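Local coordinates for venom protein 51.1 (Lychas mucronatus, PDB 6ATY), which probably acts as a neurotoxin that decreases the action potential of myelinated nerves, at residues I5-S10 with D33-S38. Sequence-based numbering, arbitrary orientation.
Sequences IGIKCS and DTCHCS
Lys8 runs extended from its backbone and turns only at its last torsion (chi4 68°), while Asp33 sets CG between its own backbone N and carbonyl carbon (chi1 76°); the two settings bring the ammonium to the carboxylate. The result is a salt bridge, Lys8 NZ to Asp33 OD2 at 2.6 Å, across an exposed end of the contact. Next to it along the chain, Cys9 N donates to Asp33 O at 3.1 Å, but the donor stands 59° above the carbonyl plane, consistent with the ladder losing its regularity where strand 3-8 ends. Lys8 and Thr34 form the antiparallel non-hydrogen-bonded pair. Farther along, Cys35 holds two residues of the other strand: Ile5 N reaches Cys35 O at 2.9 Å, and Cys35 N reaches Ile7 O at 2.9 Å, both nearly straight. A regular hydrogen-bonded pair would use one residue for both bonds; here Ile5 to Ile7, three residues, face one, a wider irregularity than the classic beta bulge, with Gly6 at positive phi in the middle and the methyl CG2 of Thr34 lying against its N and CA.

Cys9 SG presses against the Thr34 backbone, 3.2 Å from Thr34 C, a tight approach, while Cys9 CB meets Cys35 SG at 3.7 Å. Ile5 splits its branches: CG1 lies 3.7 Å from Cys35 CB, and CG2 lies 3.7 Å from Cys37 SG.

Strand 34-38 is the central strand, flanked by 3-8 and 27-31. Cys35 and Cys37 are disulfide-bonded to Cys16 and Cys20 of helix 16-22, the cysteine-stabilised alpha/beta signature of scorpion toxins, and Cys9 pairs with Cys30 of strand 27-31. Ile5 also touches Gln19 of that helix, so the Ile5, Cys35 and Cys37 side of the pairing faces the helix, while the Lys8-Asp33 bridge is exposed.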
ATOM      1  N   ILE A   5       0.556   0.184   6.479  1.00 13.94           N
ATOM      2  CA  ILE A   5       0.406   1.596   6.823  1.00 14.84           C
ATOM      3  C   ILE A   5      -1.018   1.946   7.237  1.00 16.79           C
ATOM      4  O   ILE A   5      -1.294   3.086   7.514  1.00 17.30           O
ATOM      5  CB  ILE A   5       0.866   2.535   5.701  1.00 14.95           C
ATOM      6  CG1 ILE A   5       0.120   2.270   4.389  1.00 13.74           C
ATOM      7  CG2 ILE A   5       2.374   2.402   5.498  1.00 15.73           C
ATOM      8  CD1 ILE A   5       0.450   3.287   3.329  1.00 14.84           C
ATOM      9  N   GLY A   6      -1.945   1.016   7.238  1.00 17.68           N
ATOM     10  CA  GLY A   6      -3.283   1.383   7.831  1.00 23.18           C
ATOM     11  C   GLY A   6      -4.102   2.409   7.007  1.00 23.36           C
ATOM     12  O   GLY A   6      -4.983   3.095   7.525  1.00 30.79           O
ATOM     13  N   ILE A   7      -3.794   2.515   5.722  1.00 18.96           N
ATOM     14  CA  ILE A   7      -4.613   3.225   4.727  1.00 16.28           C
ATOM     15  C   ILE A   7      -5.535   2.131   4.166  1.00 14.30           C
ATOM     16  O   ILE A   7      -5.091   1.015   3.869  1.00 12.54           O
ATOM     17  CB  ILE A   7      -3.728   3.820   3.586  1.00 17.63           C
ATOM     18  CG1 ILE A   7      -2.872   4.975   4.123  1.00 19.71           C
ATOM     19  CG2 ILE A   7      -4.544   4.345   2.409  1.00 17.96           C
ATOM     20  CD1 ILE A   7      -3.657   6.073   4.826  1.00 20.80           C
ATOM     21  N   LYS A   8      -6.803   2.453   4.047  1.00 12.57           N
ATOM     22  CA  LYS A   8      -7.806   1.553   3.476  1.00 12.34           C
ATOM     23  C   LYS A   8      -7.706   1.560   1.971  1.00 10.64           C
ATOM     24  O   LYS A   8      -7.488   2.607   1.345  1.00  9.70           O
ATOM     25  CB  LYS A   8      -9.192   2.009   3.904  1.00 14.45           C
ATOM     26  CG  LYS A   8     -10.277   0.982   3.680  1.00 16.93           C
ATOM     27  CD  LYS A   8     -11.535   1.339   4.427  1.00 20.54           C
ATOM     28  CE  LYS A   8     -12.697   0.435   4.034  1.00 23.33           C
ATOM     29  NZ  LYS A   8     -12.460  -0.946   4.500  1.00 27.00           N
ATOM     30  N   CYS A   9      -7.933   0.392   1.401  1.00 10.22           N
ATOM     31  CA  CYS A   9      -7.769   0.144  -0.035  1.00 10.12           C
ATOM     32  C   CYS A   9      -8.700  -0.976  -0.506  1.00  9.49           C
ATOM     33  O   CYS A   9      -9.271  -1.706   0.295  1.00  8.44           O
ATOM     34  CB  CYS A   9      -6.326  -0.220  -0.364  1.00 10.24           C
ATOM     35  SG  CYS A   9      -5.715  -1.643   0.559  1.00 10.72           S
ATOM     36  N   SER A  10      -8.792  -1.114  -1.818  1.00 10.13           N
ATOM     37  CA  SER A  10      -9.437  -2.280  -2.444  1.00 10.71           C
ATOM     38  C   SER A  10      -8.479  -2.855  -3.478  1.00 11.24           C
ATOM     39  O   SER A  10      -7.960  -2.122  -4.313  1.00 10.03           O
ATOM     40  CB  SER A  10     -10.742  -1.864  -3.137  1.00 11.77           C
ATOM     41  OG  SER A  10     -11.192  -2.869  -4.063  1.00 12.78           O
ATOM     42  N   ASP A  33      -8.065  -5.225   3.012  1.00 15.41           N
ATOM     43  CA  ASP A  33      -8.462  -3.840   2.807  1.00 15.48           C
ATOM     44  C   ASP A  33      -7.491  -2.832   3.384  1.00 13.45           C
ATOM     45  O   ASP A  33      -7.880  -1.719   3.611  1.00 11.59           O
ATOM     46  CB  ASP A  33      -9.898  -3.587   3.323  1.00 18.51           C
ATOM     47  CG  ASP A  33      -9.987  -3.480   4.850  1.00 22.50           C
ATOM     48  OD1 ASP A  33      -9.059  -3.913   5.582  1.00 22.38           O
ATOM     49  OD2 ASP A  33     -11.000  -2.914   5.327  1.00 29.37           O
ATOM     50  N   THR A  34      -6.214  -3.208   3.519  1.00 12.84           N
ATOM     51  CA  THR A  34      -5.202  -2.351   4.095  1.00 13.15           C
ATOM     52  C   THR A  34      -3.980  -2.319   3.207  1.00 11.88           C
ATOM     53  O   THR A  34      -3.586  -3.377   2.673  1.00 10.94           O
ATOM     54  CB  THR A  34      -4.774  -2.909   5.462  1.00 15.50           C
ATOM     55  OG1 THR A  34      -5.956  -3.106   6.257  1.00 17.46           O
ATOM     56  CG2 THR A  34      -3.856  -1.948   6.163  1.00 16.46           C
ATOM     57  N   CYS A  35      -3.399  -1.121   3.006  1.00 10.74           N
ATOM     58  CA  CYS A  35      -2.127  -1.005   2.233  1.00 10.23           C
ATOM     59  C   CYS A  35      -0.904  -1.556   2.987  1.00 10.02           C
ATOM     60  O   CYS A  35      -0.656  -1.201   4.180  1.00  9.89           O
ATOM     61  CB  CYS A  35      -1.852   0.431   1.830  1.00 10.69           C
ATOM     62  SG  CYS A  35      -2.953   1.082   0.562  1.00 11.00           S
ATOM     63  N   HIS A  36      -0.164  -2.401   2.269  1.00 10.24           N
ATOM     64  CA  HIS A  36       1.179  -2.844   2.667  1.00 12.14           C
ATOM     65  C   HIS A  36       2.221  -2.194   1.783  1.00 12.89           C
ATOM     66  O   HIS A  36       1.946  -1.895   0.603  1.00 11.83           O
ATOM     67  CB  HIS A  36       1.263  -4.361   2.543  1.00 13.55           C
ATOM     68  CG  HIS A  36       0.411  -5.074   3.532  1.00 15.68           C
ATOM     69  ND1 HIS A  36       0.926  -5.913   4.494  1.00 17.19           N
ATOM     70  CD2 HIS A  36      -0.921  -4.985   3.779  1.00 17.47           C
ATOM     71  CE1 HIS A  36      -0.056  -6.370   5.252  1.00 19.26           C
ATOM     72  NE2 HIS A  36      -1.191  -5.813   4.845  1.00 20.04           N
ATOM     73  N   CYS A  37       3.412  -1.961   2.348  1.00 12.65           N
ATOM     74  CA  CYS A  37       4.527  -1.360   1.589  1.00 12.90           C
ATOM     75  C   CYS A  37       5.770  -2.202   1.786  1.00 14.31           C
ATOM     76  O   CYS A  37       5.915  -2.866   2.813  1.00 13.04           O
ATOM     77  CB  CYS A  37       4.830   0.066   2.080  1.00 12.32           C
ATOM     78  SG  CYS A  37       3.425   1.178   2.154  1.00 11.88           S
ATOM     79  N   SER A  38       6.661  -2.216   0.802  1.00 16.22           N
ATOM     80  CA  SER A  38       7.999  -2.780   1.042  1.00 18.85           C
ATOM     81  C   SER A  38       9.047  -2.022   0.272  1.00 18.21           C
ATOM     82  O   SER A  38       8.712  -1.286  -0.680  1.00 17.47           O
ATOM     83  CB  SER A  38       8.044  -4.262   0.679  1.00 22.60           C
ATOM     84  OG  SER A  38       7.210  -4.550  -0.420  1.00 26.61           O
TER